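Local structure of PRESAN domain-containing protein (Plasmodium falciparum, 7D2W) at residues C79-G82 against T83-L87; Q46-R49 against E50-Y53. The protein is of unknown function but belongs to the PHIST proteins of the malaria parasite, folds as a four-helix bundle and may act by binding other proteins. All blocks are in the same frame, centred on the assembly; numbering follows the deposited sequence.

Interaction 1: C79-G82 against T83-L87; sequences CRQG and TKDLL
Gln81 carries CG anti to the backbone N (chi1 -177°) and then bends at chi2 (64°), which swings the amide forward along helix 65-93. Asp85 keeps CG beside its own N (chi1 -70°), and its carboxylate leans back over the preceding turn. The two side chains cross obliquely. Gln81 NE2 donates to Asp85 OD1 at 2.9 Å. The acceptor lies in the plane of the amide, but the donor comes from above the carboxylate plane. The same two residues are joined a second time by the backbone bond from Asp85 N to Gln81 O, also 2.9 Å. This is an i to i+4 pair on one face of the helix.

The i to i+4 backbone bonds of the helix run on either side of this pair. Lys84 N donates to Arg80 O at 3.0 Å, and Leu86 N donates to Gly82 O at 2.9 Å. The bond from Thr83 N to Cys79 O is 3.0 Å long. Thr83 OG1 hydrogen-bonds His167 NE2 on helix 149-181. Cys79 touches Phe163 of that same helix, and Leu86 packs on His167, Leu170 and Tyr171. Arg80 NH2 forms a salt bridge with Glu132 OE2 of helix 117-144.

This part of helix 65-93 is amphipathic: Cys79, Thr83 and Leu86 are buried against the bundle, while Gln81 and Asp85 lie on the more exposed side. There a single amide N-H grips OD1 from above the carboxylate plane. The bond would ease the negative charge and is consistent with an ionised Asp85.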
# COMPACT_ATOMS: atom_id res chain seq x y z
N CYS A 79 2.46 8.72 10.60
CA CYS A 79 3.36 8.22 9.57
C CYS A 79 4.67 7.72 10.17
O CYS A 79 5.20 6.68 9.74
CB CYS A 79 3.63 9.30 8.52
SG CYS A 79 2.11 9.75 7.66
N ARG A 80 5.21 8.44 11.15
CA ARG A 80 6.46 8.02 11.78
C ARG A 80 6.33 6.70 12.52
O ARG A 80 7.29 5.92 12.58
CB ARG A 80 6.93 9.12 12.73
CG ARG A 80 7.42 10.34 11.97
CD ARG A 80 7.59 11.50 12.90
NE ARG A 80 7.99 12.72 12.21
CZ ARG A 80 7.98 13.91 12.80
NH1 ARG A 80 7.60 13.99 14.06
NH2 ARG A 80 8.34 15.00 12.14
N GLN A 81 5.16 6.42 13.09
CA GLN A 81 4.96 5.10 13.70
C GLN A 81 4.91 4.03 12.63
O GLN A 81 5.38 2.90 12.84
CB GLN A 81 3.70 5.09 14.57
CG GLN A 81 3.44 3.77 15.31
CD GLN A 81 4.53 3.44 16.33
OE1 GLN A 81 4.80 4.23 17.24
NE2 GLN A 81 5.16 2.28 16.18
N GLY A 82 4.34 4.36 11.46
CA GLY A 82 4.40 3.43 10.33
C GLY A 82 5.82 3.10 9.93
O GLY A 82 6.14 1.94 9.62
N THR A 83 6.70 4.10 9.91
CA THR A 83 8.11 3.85 9.60
C THR A 83 8.76 2.96 10.67
O THR A 83 9.48 2.01 10.34
CB THR A 83 8.84 5.18 9.48
OG1 THR A 83 8.27 5.94 8.40
CG2 THR A 83 10.34 4.97 9.22
N LYS A 84 8.55 3.28 11.94
CA LYS A 84 9.07 2.44 13.02
C LYS A 84 8.62 0.99 12.85
O LYS A 84 9.42 0.06 12.99
CB LYS A 84 8.63 2.97 14.38
CG LYS A 84 9.32 4.27 14.85
CD LYS A 84 9.18 4.46 16.38
CE LYS A 84 9.50 3.16 17.13
NZ LYS A 84 10.13 3.30 18.50
N ASP A 85 7.33 0.79 12.53
CA ASP A 85 6.78 -0.55 12.35
C ASP A 85 7.43 -1.26 11.16
O ASP A 85 7.70 -2.47 11.23
CB ASP A 85 5.27 -0.48 12.13
CG ASP A 85 4.51 -0.08 13.38
OD1 ASP A 85 5.08 -0.09 14.50
OD2 ASP A 85 3.32 0.25 13.23
N LEU A 86 7.62 -0.54 10.06
CA LEU A 86 8.28 -1.13 8.89
C LEU A 86 9.69 -1.60 9.24
O LEU A 86 10.09 -2.72 8.88
CB LEU A 86 8.32 -0.09 7.76
CG LEU A 86 9.27 -0.40 6.61
CD1 LEU A 86 8.66 -1.47 5.73
CD2 LEU A 86 9.55 0.87 5.80
N LEU A 87 10.47 -0.76 9.93
CA LEU A 87 11.84 -1.13 10.28
C LEU A 87 11.86 -2.30 11.26
O LEU A 87 12.75 -3.15 11.19
CB LEU A 87 12.57 0.07 10.86
CG LEU A 87 12.85 1.19 9.86
CD1 LEU A 87 13.52 2.34 10.58
CD2 LEU A 87 13.71 0.67 8.71

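Interaction 2: Q46-R49 against E50-Y53; sequences QLTR and EELY
A capping box starts helix 49-58, with Thr48 as the N-cap and Glu51 as its partner three residues on. Thr48 OG1 accepts from Glu51 N at 3.1 Å. In return, Glu51 OE1 accepts from Thr48 N at 3.0 Å, and that bond is nearly straight (171°). The carboxylate is met on its anti side, 33° out of its plane. Thr48 OG1 lies between its backbone N and carbonyl carbon (chi1 63°), where it can face the first turn. Glu51 reaches back with CG beside its own N and the rest of the chain extended. Leu47 CA also lies near Glu51 OE1, and Leu47 CD1 touches Leu52 CD1 at 4.2 Å.

The box closes the first turn where the chain enters the four-helix bundle. Leu52 N bonds Thr48 O at 2.8 Å, and Tyr53 N bonds Arg49 O. Leu52 also packs on Ile71 of helix 65-93 and Ile160 of helix 149-181.

Arg49 and Tyr53 lie side by side and point the same way. Arg49 CG comes within 3.4 Å of Tyr53 CE2, and Arg49 O sits above one face of the ring, offset toward the rim. The ring also makes a cation-pi contact with Arg157. Arg49 NH1 forms a salt bridge with Asp164. A water 2.9 Å from Tyr53 OH also takes a weak bond from Arg49 NH1.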
# COMPACT_ATOMS: atom_id res chain seq x y z
N GLN A 46 -1.34 11.62 21.26
CA GLN A 46 -1.31 11.29 19.83
C GLN A 46 -2.63 10.68 19.38
O GLN A 46 -3.09 9.67 19.92
CB GLN A 46 -0.16 10.32 19.55
CG GLN A 46 -0.26 9.65 18.18
CD GLN A 46 0.02 10.63 17.05
OE1 GLN A 46 1.00 11.37 17.07
NE2 GLN A 46 -0.87 10.64 16.05
N LEU A 47 -3.25 11.29 18.37
CA LEU A 47 -4.48 10.75 17.82
C LEU A 47 -4.19 9.51 16.99
O LEU A 47 -3.15 9.41 16.32
CB LEU A 47 -5.18 11.79 16.95
CG LEU A 47 -5.53 13.11 17.64
CD1 LEU A 47 -6.34 14.02 16.73
CD2 LEU A 47 -6.26 12.85 18.93
N THR A 48 -5.10 8.55 17.04
CA THR A 48 -5.05 7.46 16.08
C THR A 48 -5.58 7.93 14.74
O THR A 48 -6.27 8.95 14.65
CB THR A 48 -5.87 6.27 16.57
OG1 THR A 48 -7.24 6.66 16.67
CG2 THR A 48 -5.36 5.79 17.92
N ARG A 49 -5.25 7.19 13.69
CA ARG A 49 -5.79 7.49 12.37
C ARG A 49 -7.31 7.55 12.41
O ARG A 49 -7.93 8.47 11.86
CB ARG A 49 -5.31 6.42 11.37
CG ARG A 49 -5.30 6.87 9.95
CD ARG A 49 -4.88 5.71 9.06
NE ARG A 49 -3.47 5.39 9.21
CZ ARG A 49 -2.72 4.94 8.21
NH1 ARG A 49 -3.29 4.76 7.04
NH2 ARG A 49 -1.43 4.66 8.38
N GLU A 50 -7.93 6.58 13.09
CA GLU A 50 -9.38 6.57 13.24
C GLU A 50 -9.88 7.85 13.90
O GLU A 50 -10.89 8.43 13.47
CB GLU A 50 -9.77 5.35 14.06
CG GLU A 50 -11.24 5.02 14.14
CD GLU A 50 -11.46 3.71 14.89
OE1 GLU A 50 -10.51 2.90 14.99
OE2 GLU A 50 -12.58 3.49 15.40
N GLU A 51 -9.20 8.30 14.95
CA GLU A 51 -9.63 9.51 15.64
C GLU A 51 -9.41 10.74 14.78
O GLU A 51 -10.19 11.70 14.85
CB GLU A 51 -8.88 9.66 16.96
CG GLU A 51 -9.44 8.80 18.07
CD GLU A 51 -8.45 8.56 19.20
OE1 GLU A 51 -7.26 8.93 19.05
OE2 GLU A 51 -8.86 8.00 20.24
N LEU A 52 -8.37 10.73 13.95
CA LEU A 52 -8.13 11.86 13.06
C LEU A 52 -9.20 11.96 11.99
O LEU A 52 -9.68 13.05 11.67
CB LEU A 52 -6.73 11.72 12.45
CG LEU A 52 -6.23 12.90 11.62
CD1 LEU A 52 -5.88 14.04 12.54
CD2 LEU A 52 -5.02 12.48 10.77
N TYR A 53 -9.62 10.82 11.43
CA TYR A 53 -10.64 10.87 10.38
C TYR A 53 -12.01 11.21 10.94
O TYR A 53 -12.81 11.85 10.25
CB TYR A 53 -10.67 9.55 9.63
CG TYR A 53 -9.36 9.28 8.90
CD1 TYR A 53 -8.48 10.32 8.61
CD2 TYR A 53 -8.99 7.99 8.51
CE1 TYR A 53 -7.28 10.09 7.95
CE2 TYR A 53 -7.80 7.75 7.83
CZ TYR A 53 -6.95 8.81 7.56
OH TYR A 53 -5.76 8.58 6.90
O HOH W 1 -5.48 6.38 5.10

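Overall arrangement
Interaction 2 comes first along the chain, at the start of helix 49-58. Interaction 1 lies further on, in the second half of helix 65-93, the next helix. Their centres are about 16 Å apart and their nearest atoms about 6 Å apart, so they do not touch. Interaction 2 is a surface contact about 14 Å from the centre of the chain. Interaction 1 is partly buried and closer in, at about 8 Å. Helix 149-181 links them: Phe163 and His167 meet interaction 1, while Ile160 and Asp164 meet interaction 2. Residues of interaction 2 also touch His74 and Ile78 on helix 65-93, the helix that carries interaction 1.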